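Local coordinates for protein beta-glucosidase (Chaetomella raphigera, PDB 6JXG) that probably hydrolyses terminal, non-reducing beta-D-glucosyl residues, releasing beta-D-glucose during cellulose degradation, at residues K342-K347 / N476-I481; A500-G505 / N513-I518; A469-S474 / L493-V498; D398-L403 / T409-S414; A353-D358 / S420-A425. All blocks are in the same frame, centred on the assembly; numbering follows the deposited sequence.

Contact 1 (K342-K347 / N476-I481); sequences KALPLK and NVIVVI. With MAN (alpha-D-mannopyranose), chain E.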
# COMPACT_ATOMS: atom_id res chain seq x y z
N LYS A 342 20.65 -20.90 -13.51
CA LYS A 342 20.99 -19.62 -14.06
C LYS A 342 20.34 -19.40 -15.40
O LYS A 342 20.95 -18.77 -16.30
CB LYS A 342 22.51 -19.48 -14.15
CG LYS A 342 23.21 -19.76 -12.83
CD LYS A 342 24.71 -19.72 -13.04
CE LYS A 342 25.31 -18.48 -12.43
NZ LYS A 342 26.16 -18.77 -11.25
N ALA A 343 19.12 -19.87 -15.51
CA ALA A 343 18.27 -19.49 -16.64
C ALA A 343 18.32 -17.97 -16.84
O ALA A 343 18.51 -17.46 -17.94
CB ALA A 343 16.84 -19.98 -16.40
N LEU A 344 18.26 -17.23 -15.75
CA LEU A 344 18.36 -15.81 -15.78
C LEU A 344 19.62 -15.38 -15.01
O LEU A 344 20.06 -16.04 -14.05
CB LEU A 344 17.10 -15.18 -15.14
CG LEU A 344 15.77 -15.26 -15.91
CD1 LEU A 344 14.62 -14.68 -15.10
CD2 LEU A 344 15.81 -14.55 -17.25
N PRO A 345 20.20 -14.27 -15.43
CA PRO A 345 19.72 -13.43 -16.49
C PRO A 345 19.98 -14.01 -17.89
O PRO A 345 20.81 -14.92 -18.07
CB PRO A 345 20.57 -12.15 -16.33
CG PRO A 345 21.87 -12.69 -15.78
CD PRO A 345 21.45 -13.76 -14.83
N LEU A 346 19.27 -13.47 -18.86
CA LEU A 346 19.48 -13.85 -20.25
C LEU A 346 20.87 -13.45 -20.73
O LEU A 346 21.43 -12.47 -20.29
CB LEU A 346 18.48 -13.15 -21.15
CG LEU A 346 16.97 -13.36 -20.95
CD1 LEU A 346 16.17 -12.41 -21.81
CD2 LEU A 346 16.61 -14.79 -21.26
N LYS A 347 21.40 -14.20 -21.67
CA LYS A 347 22.78 -13.96 -22.09
C LYS A 347 22.95 -14.37 -23.55
O LYS A 347 23.41 -15.47 -23.86
CB LYS A 347 23.69 -14.79 -21.17
CG LYS A 347 23.36 -16.27 -21.20
CD LYS A 347 23.07 -16.96 -19.84
CE LYS A 347 21.85 -17.87 -20.03
NZ LYS A 347 21.59 -19.10 -19.21
N ASN A 476 12.79 -24.60 -22.40
CA ASN A 476 13.35 -23.48 -21.61
C ASN A 476 12.34 -22.37 -21.55
O ASN A 476 12.32 -21.52 -22.45
CB ASN A 476 14.67 -22.93 -22.16
CG ASN A 476 15.80 -23.92 -22.04
OD1 ASN A 476 16.33 -24.18 -20.96
ND2 ASN A 476 16.11 -24.55 -23.15
N VAL A 477 11.57 -22.36 -20.48
CA VAL A 477 10.52 -21.39 -20.33
C VAL A 477 10.76 -20.47 -19.17
O VAL A 477 10.93 -20.93 -18.03
CB VAL A 477 9.17 -22.10 -20.11
CG1 VAL A 477 8.03 -21.07 -20.00
CG2 VAL A 477 8.91 -23.11 -21.25
N ILE A 478 10.64 -19.19 -19.42
CA ILE A 478 10.69 -18.19 -18.31
C ILE A 478 9.26 -17.65 -18.17
O ILE A 478 8.68 -17.18 -19.19
CB ILE A 478 11.54 -17.00 -18.76
CG1 ILE A 478 12.93 -17.47 -19.23
CG2 ILE A 478 11.58 -15.91 -17.69
CD1 ILE A 478 13.76 -18.22 -18.25
N VAL A 479 8.66 -17.74 -16.99
CA VAL A 479 7.32 -17.18 -16.73
C VAL A 479 7.45 -15.81 -16.05
O VAL A 479 8.02 -15.70 -14.99
CB VAL A 479 6.45 -18.10 -15.87
CG1 VAL A 479 5.07 -17.52 -15.62
CG2 VAL A 479 6.33 -19.48 -16.50
N VAL A 480 6.89 -14.79 -16.69
CA VAL A 480 6.71 -13.43 -16.08
C VAL A 480 5.29 -13.25 -15.65
O VAL A 480 4.39 -13.35 -16.50
CB VAL A 480 7.12 -12.33 -17.05
CG1 VAL A 480 6.87 -10.95 -16.45
CG2 VAL A 480 8.57 -12.53 -17.38
N ILE A 481 5.08 -12.88 -14.37
CA ILE A 481 3.78 -12.75 -13.84
C ILE A 481 3.57 -11.34 -13.35
O ILE A 481 4.34 -10.90 -12.48
CB ILE A 481 3.55 -13.71 -12.68
CG1 ILE A 481 3.78 -15.15 -13.07
CG2 ILE A 481 2.12 -13.61 -12.14
CD1 ILE A 481 3.49 -16.14 -11.94
C1 MAN E . 17.14 -19.17 -24.03
C2 MAN E . 17.99 -20.44 -24.19
C3 MAN E . 18.27 -21.22 -22.91
C4 MAN E . 18.65 -20.28 -21.77
C5 MAN E . 17.49 -19.33 -21.66
C6 MAN E . 17.59 -18.46 -20.43
O2 MAN E . 19.20 -19.97 -24.66
O3 MAN E . 19.36 -22.06 -23.21
O4 MAN E . 18.88 -20.96 -20.52
O5 MAN E . 17.42 -18.52 -22.82
O6 MAN E . 18.72 -17.61 -20.50
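Ile478 is the knob on the strand side, and Ala343 and Leu344 of the loop receive it. Its two branches divide the work: CD1 ends 4.0 Å from Ala343 CB, while CG2 lies 4.2 Å from Leu344 CD1, where the two side chains meet at a slant. CG1 stands anti to the carbonyl carbon (chi1 -54°), which carries CD1 toward the alanine and turns CG2 to the leucine. This greasy part is buried and holds no polar bond between the segments; Ala500, on the neighbouring strand 498-503, touches both Ile478 and Leu344. The fold is the mixed beta sheet at the core of the glycosyl hydrolase family 3 C-terminal domain, and residues 342-347, with a cis peptide before Pro345, belong to the link between its antiparallel edge strand 335-339 and the parallel strand 351-355. The other end of the contact is far looser and is bridged by sugar. A mannose of the glycan attached at Thr431 fits between Lys347 and Asn476, whose side chain keeps well clear of the loop. Asn476 lays its carboxamide against the ring, MAN C3 sitting over the flat group 3.8 Å from Asn476 CG. With an alanine here the flat amide is gone, and the mannose, losing this flank, would probably shift more readily. At the O6 and O4 edge of the sugar, Lys347 is bent in mid-chain and exposed to solvent; its NZ gives a 3.0 Å hydrogen bond to Lys342 O, tilted 30° from the carbonyl plane, and its CE passes 3.2 Å from MAN O6.

Contact 2 (A500-G505 / N513-I518); sequences AIVWAG and NGLADI
Leu515 does nearly all the reaching from the helix, and a single methyl of it, CD1, makes both contacts: Val502 CG1 at 4.1 Å and Ala504 CB at 4.3 Å. The bond from CA to CB does not aim at the strand; it is the rest of the chain, with CG anti to the backbone N (chi1 174°) and a further turn at chi2 of 70°, that brings the methyl over. Val502 answers with the branch that is itself anti to its backbone N, and the two side chains approach aslant. Strand 498-503 lies next to the edge strand 335-339 in the mixed sheet of the family 3 C-terminal domain, and helix 511-519 follows it to pack on one face. That face takes Val502, whereas Trp503 turns the other way and hydrogen-bonds through NE1 to Tyr531. Ala504, just past the end of the strand, offers its single methyl to the same CD1. The contact is buried and wholly apolar. Ile518, one turn further along the helix, points the same general way but touches Ile334 instead, and on the more open side Asp517 OD1 makes a salt bridge with Arg327.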
# COMPACT_ATOMS: atom_id res chain seq x y z
N ALA A 500 12.40 -20.47 -14.88
CA ALA A 500 12.42 -19.26 -14.01
C ALA A 500 11.04 -18.64 -13.93
O ALA A 500 10.25 -18.70 -14.89
CB ALA A 500 13.47 -18.27 -14.46
N ILE A 501 10.68 -18.19 -12.73
CA ILE A 501 9.43 -17.49 -12.53
C ILE A 501 9.78 -16.11 -11.92
O ILE A 501 10.40 -16.03 -10.85
CB ILE A 501 8.48 -18.27 -11.61
CG1 ILE A 501 8.14 -19.62 -12.21
CG2 ILE A 501 7.19 -17.51 -11.43
CD1 ILE A 501 7.28 -20.42 -11.28
N VAL A 502 9.39 -15.06 -12.64
CA VAL A 502 9.60 -13.69 -12.21
C VAL A 502 8.29 -13.08 -11.76
O VAL A 502 7.40 -12.91 -12.57
CB VAL A 502 10.15 -12.89 -13.38
CG1 VAL A 502 10.36 -11.46 -12.96
CG2 VAL A 502 11.39 -13.63 -13.95
N TRP A 503 8.14 -12.81 -10.46
CA TRP A 503 6.96 -12.18 -9.90
C TRP A 503 7.18 -10.66 -10.03
O TRP A 503 7.78 -9.99 -9.16
CB TRP A 503 6.80 -12.64 -8.46
CG TRP A 503 5.59 -12.29 -7.84
CD1 TRP A 503 5.41 -11.24 -6.98
CD2 TRP A 503 4.35 -13.00 -7.90
NE1 TRP A 503 4.12 -11.22 -6.57
CE2 TRP A 503 3.44 -12.30 -7.09
CE3 TRP A 503 3.92 -14.14 -8.56
CZ2 TRP A 503 2.14 -12.68 -6.96
CZ3 TRP A 503 2.60 -14.51 -8.45
CH2 TRP A 503 1.73 -13.80 -7.66
N ALA A 504 6.68 -10.11 -11.12
CA ALA A 504 7.06 -8.74 -11.51
C ALA A 504 6.13 -7.68 -10.93
O ALA A 504 6.43 -6.49 -10.98
CB ALA A 504 7.02 -8.64 -13.03
N GLY A 505 4.97 -8.13 -10.41
CA GLY A 505 3.99 -7.26 -9.77
C GLY A 505 3.24 -6.35 -10.71
O GLY A 505 3.06 -6.69 -11.88
N ASN A 513 10.54 -1.37 -18.42
CA ASN A 513 11.97 -1.02 -18.16
C ASN A 513 12.54 -1.67 -16.91
O ASN A 513 13.65 -2.31 -16.92
CB ASN A 513 12.19 0.49 -18.16
CG ASN A 513 12.22 1.05 -19.57
OD1 ASN A 513 12.61 0.36 -20.51
ND2 ASN A 513 11.88 2.31 -19.70
N GLY A 514 11.75 -1.66 -15.84
CA GLY A 514 12.21 -2.29 -14.66
C GLY A 514 12.39 -3.78 -14.90
O GLY A 514 13.39 -4.38 -14.50
N LEU A 515 11.46 -4.40 -15.58
CA LEU A 515 11.56 -5.83 -15.88
C LEU A 515 12.81 -6.19 -16.68
O LEU A 515 13.50 -7.17 -16.37
CB LEU A 515 10.32 -6.28 -16.66
CG LEU A 515 10.36 -7.70 -17.16
CD1 LEU A 515 10.25 -8.59 -15.90
CD2 LEU A 515 9.29 -8.07 -18.23
N ALA A 516 13.06 -5.44 -17.76
CA ALA A 516 14.28 -5.69 -18.56
C ALA A 516 15.56 -5.46 -17.80
O ALA A 516 16.55 -6.15 -18.04
CB ALA A 516 14.30 -4.84 -19.80
N ASP A 517 15.55 -4.50 -16.89
CA ASP A 517 16.73 -4.22 -16.04
C ASP A 517 17.12 -5.51 -15.30
O ASP A 517 18.31 -5.77 -15.03
CB ASP A 517 16.47 -3.15 -14.96
CG ASP A 517 16.36 -1.73 -15.51
OD1 ASP A 517 16.75 -1.48 -16.67
OD2 ASP A 517 15.88 -0.83 -14.77
N ILE A 518 16.12 -6.30 -14.95
CA ILE A 518 16.37 -7.60 -14.27
C ILE A 518 16.59 -8.75 -15.27
O ILE A 518 17.56 -9.54 -15.12
CB ILE A 518 15.22 -7.92 -13.26
CG1 ILE A 518 15.44 -7.08 -11.99
CG2 ILE A 518 15.13 -9.40 -12.88
CD1 ILE A 518 14.57 -5.92 -11.99

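Contact 3 (A469-S474 / L493-V498); sequences AVASAS and LALSSV
Ala471 presents its methyl broadside to Leu495. All four side-chain carbons of the leucine lie at similar range from Ala471 CB, the nearest being CD1 at 3.8 Å, so the methyl rests against the length of the branch and not against one end of it. Leu495 holds CG anti to its carbonyl carbon (chi1 -59°), which stands the isobutyl group up along the flank of the helix, where it also touches Val467 and Gln468. Ser497 approaches the same alanine from its carbonyl side. Its OG is 3.3 Å from Ala471 CB and 3.0 Å from Ala471 O, to which it can give a hydrogen bond, though a second acceptor competes for that proton. The neighbouring Ser497 CB is pressed up to Ser474 O at 2.9 Å, a tight approach in the loop that follows the helix. Ser474 turns its own hydroxyl elsewhere, to Asn476 N. What places Leu495 and Ser497 on the same side is a type I beta turn from Leu495 to Val498, closed by Val498 N to Leu495 O at 3.2 Å. The turn docks beside helix 463-471 and leads into strand 498-503, and so belongs to the connection of a beta-alpha-beta unit, from strand 477-483 through the short helix 490-493 to its parallel neighbour.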
# COMPACT_ATOMS: atom_id res chain seq x y z
N ALA A 469 0.74 -24.68 -22.39
CA ALA A 469 0.97 -24.71 -23.83
C ALA A 469 2.41 -24.38 -24.22
O ALA A 469 3.00 -25.00 -25.14
CB ALA A 469 0.01 -23.75 -24.54
N VAL A 470 3.00 -23.40 -23.56
CA VAL A 470 4.33 -23.01 -23.90
C VAL A 470 5.29 -24.12 -23.43
O VAL A 470 6.25 -24.48 -24.17
CB VAL A 470 4.67 -21.65 -23.25
CG1 VAL A 470 6.12 -21.28 -23.46
CG2 VAL A 470 3.79 -20.58 -23.92
N ALA A 471 5.06 -24.63 -22.23
CA ALA A 471 5.89 -25.69 -21.63
C ALA A 471 5.88 -26.99 -22.47
O ALA A 471 6.85 -27.69 -22.53
CB ALA A 471 5.42 -25.99 -20.20
N SER A 472 4.78 -27.23 -23.14
CA SER A 472 4.60 -28.40 -23.98
C SER A 472 5.46 -28.37 -25.24
O SER A 472 5.67 -29.43 -25.82
CB SER A 472 3.08 -28.57 -24.35
OG SER A 472 2.71 -27.70 -25.43
N ALA A 473 5.98 -27.22 -25.63
CA ALA A 473 6.69 -27.09 -26.89
C ALA A 473 8.07 -26.46 -26.74
O ALA A 473 8.72 -26.13 -27.72
CB ALA A 473 5.86 -26.27 -27.83
N SER A 474 8.50 -26.25 -25.49
CA SER A 474 9.81 -25.68 -25.21
C SER A 474 10.47 -26.39 -24.02
O SER A 474 9.79 -26.75 -23.07
CB SER A 474 9.71 -24.14 -24.93
OG SER A 474 10.95 -23.59 -24.52
N LEU A 493 4.48 -24.66 -11.51
CA LEU A 493 5.66 -25.27 -10.94
C LEU A 493 5.84 -26.77 -11.28
O LEU A 493 6.97 -27.28 -11.29
CB LEU A 493 5.60 -25.11 -9.41
CG LEU A 493 5.85 -23.68 -8.87
CD1 LEU A 493 5.42 -23.58 -7.43
CD2 LEU A 493 7.28 -23.25 -9.06
N ALA A 494 4.77 -27.43 -11.57
CA ALA A 494 4.79 -28.85 -11.94
C ALA A 494 5.34 -29.05 -13.33
O ALA A 494 5.54 -30.16 -13.73
CB ALA A 494 3.39 -29.44 -11.84
N LEU A 495 5.61 -27.98 -14.05
CA LEU A 495 6.13 -28.08 -15.40
C LEU A 495 7.62 -28.09 -15.44
O LEU A 495 8.24 -27.09 -15.09
CB LEU A 495 5.60 -26.93 -16.28
CG LEU A 495 4.07 -26.88 -16.38
CD1 LEU A 495 3.62 -25.49 -16.89
CD2 LEU A 495 3.54 -27.98 -17.32
N SER A 496 8.22 -29.19 -15.88
CA SER A 496 9.67 -29.27 -15.80
C SER A 496 10.38 -28.28 -16.74
O SER A 496 11.46 -27.84 -16.45
CB SER A 496 10.14 -30.71 -16.06
OG SER A 496 9.81 -30.98 -17.41
N SER A 497 9.78 -27.85 -17.83
CA SER A 497 10.45 -26.88 -18.68
C SER A 497 10.44 -25.41 -18.15
O SER A 497 11.15 -24.57 -18.68
CB SER A 497 9.87 -26.90 -20.13
OG SER A 497 8.49 -27.12 -20.11
N VAL A 498 9.69 -25.13 -17.11
CA VAL A 498 9.66 -23.76 -16.50
C VAL A 498 10.92 -23.63 -15.65
O VAL A 498 11.09 -24.33 -14.60
CB VAL A 498 8.41 -23.52 -15.68
CG1 VAL A 498 8.52 -22.18 -14.89
CG2 VAL A 498 7.18 -23.47 -16.60

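Contact 4 (D398-L403 / T409-S414); sequences DAITPL and TKLVLS
Leu411 O takes a 3.2 Å hydrogen bond from Lys410 NZ, the amine standing well above the carbonyl plane, 50° out of it, while the side chain of the same leucine crosses to the helix and meets Thr401 and Ile400. The lysine folds over its own strand to the next residue's carbonyl and adds nothing between the segments, where no hydrogen bond forms and the leucine meets the helix by van der Waals contact. Leu411 splits its two methyls between neighbours on the helix. CD1 rests 4.0 Å from Thr401 CA and equally close to Thr401 OG1; CD2 faces Ile400 CG2 at a slacker 4.4 Å. The threonine hydroxyl is not left without a mate beside this methyl, because OG1 is hydrogen-bonded to Leu397 O in the preceding turn. That bond fits the rotation of the side chain, with OG1 anti to the carbonyl carbon (chi1 -69°). Immediately after Thr401 comes Pro402, whose N has no hydrogen to give to the turn before, and the helix kinks there. Strand 410-414 is an outermost strand of the mixed sheet: Leu411 faces helix 396-406 and also touches its Ala404, Val412 points to the opposite face to meet Ala425 of helix 419-427, and helix 396-406 in turn leans on helix 511-519 through Ala399 and Leu403.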
# COMPACT_ATOMS: atom_id res chain seq x y z
N ASP A 398 8.32 -3.66 -25.54
CA ASP A 398 8.92 -2.34 -25.82
C ASP A 398 10.34 -2.32 -25.36
O ASP A 398 11.23 -1.82 -26.02
CB ASP A 398 8.12 -1.20 -25.11
CG ASP A 398 6.68 -1.07 -25.61
OD1 ASP A 398 6.34 -1.69 -26.68
OD2 ASP A 398 5.88 -0.33 -24.95
N ALA A 399 10.59 -2.79 -24.13
CA ALA A 399 11.93 -2.79 -23.55
C ALA A 399 12.81 -3.93 -24.09
O ALA A 399 13.99 -3.76 -24.26
CB ALA A 399 11.87 -2.91 -22.05
N ILE A 400 12.24 -5.09 -24.31
CA ILE A 400 13.06 -6.22 -24.72
C ILE A 400 13.57 -6.11 -26.18
O ILE A 400 14.73 -6.39 -26.44
CB ILE A 400 12.26 -7.51 -24.55
CG1 ILE A 400 12.07 -7.80 -23.05
CG2 ILE A 400 12.87 -8.67 -25.36
CD1 ILE A 400 11.02 -8.85 -22.81
N THR A 401 12.72 -5.61 -27.05
CA THR A 401 13.00 -5.59 -28.48
C THR A 401 14.38 -4.99 -28.79
O THR A 401 15.23 -5.69 -29.33
CB THR A 401 11.90 -4.87 -29.26
OG1 THR A 401 10.73 -5.68 -29.20
CG2 THR A 401 12.32 -4.64 -30.74
N PRO A 402 14.66 -3.74 -28.34
CA PRO A 402 15.99 -3.23 -28.68
C PRO A 402 17.14 -4.02 -28.08
O PRO A 402 18.22 -4.12 -28.69
CB PRO A 402 15.97 -1.79 -28.17
CG PRO A 402 14.73 -1.59 -27.37
CD PRO A 402 13.89 -2.83 -27.48
N LEU A 403 16.93 -4.58 -26.89
CA LEU A 403 17.98 -5.26 -26.17
C LEU A 403 18.32 -6.60 -26.87
O LEU A 403 19.52 -6.98 -27.00
CB LEU A 403 17.57 -5.53 -24.70
CG LEU A 403 17.45 -4.31 -23.80
CD1 LEU A 403 16.90 -4.72 -22.43
CD2 LEU A 403 18.80 -3.58 -23.60
N THR A 409 19.52 -11.46 -31.21
CA THR A 409 18.58 -12.55 -31.00
C THR A 409 17.34 -12.32 -31.84
O THR A 409 16.87 -11.23 -31.99
CB THR A 409 18.23 -12.90 -29.52
OG1 THR A 409 16.82 -12.84 -29.22
CG2 THR A 409 19.04 -12.21 -28.58
N LYS A 410 16.80 -13.40 -32.37
CA LYS A 410 15.64 -13.35 -33.19
C LYS A 410 14.42 -13.43 -32.27
O LYS A 410 14.41 -14.24 -31.33
CB LYS A 410 15.69 -14.55 -34.14
CG LYS A 410 14.74 -14.48 -35.33
CD LYS A 410 13.51 -15.35 -35.10
CE LYS A 410 12.47 -15.17 -36.19
NZ LYS A 410 12.10 -13.74 -36.42
N LEU A 411 13.37 -12.65 -32.55
CA LEU A 411 12.15 -12.71 -31.76
C LEU A 411 10.98 -13.33 -32.49
O LEU A 411 10.70 -12.96 -33.60
CB LEU A 411 11.77 -11.31 -31.27
CG LEU A 411 12.80 -10.54 -30.45
CD1 LEU A 411 12.36 -9.10 -30.35
CD2 LEU A 411 12.97 -11.11 -29.06
N VAL A 412 10.35 -14.30 -31.85
CA VAL A 412 9.17 -14.93 -32.30
C VAL A 412 7.95 -14.51 -31.44
O VAL A 412 7.79 -14.91 -30.24
CB VAL A 412 9.33 -16.47 -32.23
CG1 VAL A 412 8.11 -17.14 -32.87
CG2 VAL A 412 10.61 -16.91 -32.93
N LEU A 413 7.06 -13.74 -32.06
CA LEU A 413 6.00 -13.06 -31.34
C LEU A 413 4.70 -13.83 -31.36
O LEU A 413 4.20 -14.24 -32.43
CB LEU A 413 5.82 -11.66 -31.89
CG LEU A 413 7.06 -10.75 -31.90
CD1 LEU A 413 6.71 -9.38 -32.42
CD2 LEU A 413 7.65 -10.68 -30.50
N SER A 414 4.16 -14.07 -30.18
CA SER A 414 2.80 -14.50 -30.04
C SER A 414 2.06 -13.73 -28.89
O SER A 414 1.75 -14.27 -27.86
CB SER A 414 2.72 -16.00 -29.79
OG SER A 414 1.41 -16.40 -29.90

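Contact 5 (A353-D358 / S420-A425); sequences AIIGQD and SAAASA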
# COMPACT_ATOMS: atom_id res chain seq x y z
N ALA A 353 11.05 -16.52 -27.99
CA ALA A 353 9.63 -16.34 -28.22
C ALA A 353 9.03 -15.44 -27.12
O ALA A 353 9.44 -15.56 -25.93
CB ALA A 353 8.92 -17.72 -28.25
N ILE A 354 8.11 -14.55 -27.51
CA ILE A 354 7.48 -13.56 -26.57
C ILE A 354 5.97 -13.81 -26.65
O ILE A 354 5.35 -13.64 -27.73
CB ILE A 354 7.90 -12.12 -26.90
CG1 ILE A 354 9.43 -11.99 -26.84
CG2 ILE A 354 7.18 -11.07 -26.02
CD1 ILE A 354 10.12 -12.07 -25.50
N ILE A 355 5.40 -14.33 -25.54
CA ILE A 355 4.08 -14.92 -25.57
C ILE A 355 3.16 -14.29 -24.52
O ILE A 355 3.51 -14.20 -23.37
CB ILE A 355 4.15 -16.47 -25.37
CG1 ILE A 355 5.05 -17.08 -26.44
CG2 ILE A 355 2.78 -17.12 -25.35
CD1 ILE A 355 5.62 -18.41 -26.04
N GLY A 356 1.94 -13.96 -24.91
CA GLY A 356 0.96 -13.41 -24.01
C GLY A 356 0.66 -11.99 -24.31
O GLY A 356 1.55 -11.24 -24.62
N GLN A 357 -0.59 -11.60 -24.15
CA GLN A 357 -0.99 -10.23 -24.42
C GLN A 357 -0.41 -9.30 -23.38
O GLN A 357 -0.31 -8.14 -23.64
CB GLN A 357 -2.52 -10.06 -24.44
CG GLN A 357 -3.25 -10.36 -23.18
CD GLN A 357 -4.65 -9.83 -23.21
OE1 GLN A 357 -4.89 -8.69 -23.70
NE2 GLN A 357 -5.58 -10.63 -22.79
N ASP A 358 -0.05 -9.83 -22.20
CA ASP A 358 0.64 -9.04 -21.17
C ASP A 358 2.01 -8.50 -21.62
O ASP A 358 2.59 -7.66 -20.95
CB ASP A 358 0.70 -9.87 -19.83
CG ASP A 358 1.44 -9.15 -18.68
OD1 ASP A 358 0.95 -8.08 -18.29
OD2 ASP A 358 2.42 -9.70 -18.11
N SER A 420 -2.71 -22.21 -28.97
CA SER A 420 -2.16 -22.89 -30.14
C SER A 420 -1.08 -22.03 -30.70
O SER A 420 -0.06 -22.52 -31.07
CB SER A 420 -3.27 -23.16 -31.20
OG SER A 420 -4.08 -21.98 -31.26
N ALA A 421 -1.29 -20.72 -30.79
CA ALA A 421 -0.23 -19.83 -31.30
C ALA A 421 0.98 -19.74 -30.36
O ALA A 421 2.12 -19.54 -30.80
CB ALA A 421 -0.79 -18.43 -31.52
N ALA A 422 0.69 -19.85 -29.06
CA ALA A 422 1.70 -19.93 -28.03
C ALA A 422 2.63 -21.15 -28.20
O ALA A 422 3.85 -21.00 -28.22
CB ALA A 422 1.04 -19.98 -26.65
N ALA A 423 2.04 -22.34 -28.32
CA ALA A 423 2.87 -23.57 -28.48
C ALA A 423 3.64 -23.49 -29.78
O ALA A 423 4.83 -23.89 -29.89
CB ALA A 423 2.00 -24.82 -28.44
N SER A 424 2.98 -22.88 -30.77
CA SER A 424 3.59 -22.70 -32.04
C SER A 424 4.81 -21.82 -31.95
O SER A 424 5.89 -22.18 -32.46
CB SER A 424 2.59 -22.15 -33.06
OG SER A 424 3.26 -22.07 -34.28
N ALA A 425 4.70 -20.65 -31.29
CA ALA A 425 5.87 -19.79 -31.19
C ALA A 425 6.94 -20.38 -30.30
O ALA A 425 8.11 -20.14 -30.58
CB ALA A 425 5.46 -18.40 -30.63
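Ile355 is the bump here, and Ala422 and Ala425 of the helix form the shallow place it fills. The setting is a beta-alpha-beta crossover: helix 419-427 links the edge strand 410-414 to strand 431-438 and, on the way, passes over strand 351-355, which lies between those two parallel strands. The helix therefore runs nearly antiparallel to the strand beneath it, at 163°, and the axes come within 8.7 Å of each other, a close fit made possible by the run of alanines. On Ile355, the branch methyl CG2 presses on Ala422 CB at 3.6 Å, the nearest meeting of side chains in the contact. The other arm spans the gap to the next turn: CG1 comes 4.4 Å from Ala425 CB, and CD1 bends toward the helix backbone, 3.8 Å from Ala422 O. With CG1 anti to the carbonyl carbon (chi1 -57°), CG2 is left to face Ala422. Strand alternation gives the same face to Ala353 and turns Ile354 to the other side, onto Ile433 and Phe435. Where the isoleucine fills space, the short Ala353 lets the helix backbone come close. Further cover comes from helix 463-471, whose Leu466 and Val470 touch both Ile355 and Ala422, while Ala425 also rests on Val412 and Ser414 of the edge strand. At Ala353 the fit becomes methyl against backbone as well as methyl against methyl: Ala353 CB lies 4.3 Å from Ala425 CB but only 3.5 Å from Ala425 O.

How the contacts relate
All five contacts gather round one mixed sheet of the C-terminal domain. Contacts 1 and 2 share neighbouring strands, joined by probable hydrogen bonds such as Val479 O to Val502 N at 2.8 Å, and Leu344 CD1 packs on Val502 CG2 at 3.6 Å. Contacts 4 and 5 are laced likewise, Ser414 N lying 2.8 Å from Ile354 O. Helices 396-406 and 511-519 bring contacts 2 and 4 together; on the opposite face of the sheet, Val470 CG2 packs on Ile355 CD1 at 3.5 Å, tying contact 3 to contact 5. The mannose touches contact 1, whereas side chains of the others stay about 8 to 10 Å from it; it belongs to an attached glycan, not a substrate pocket.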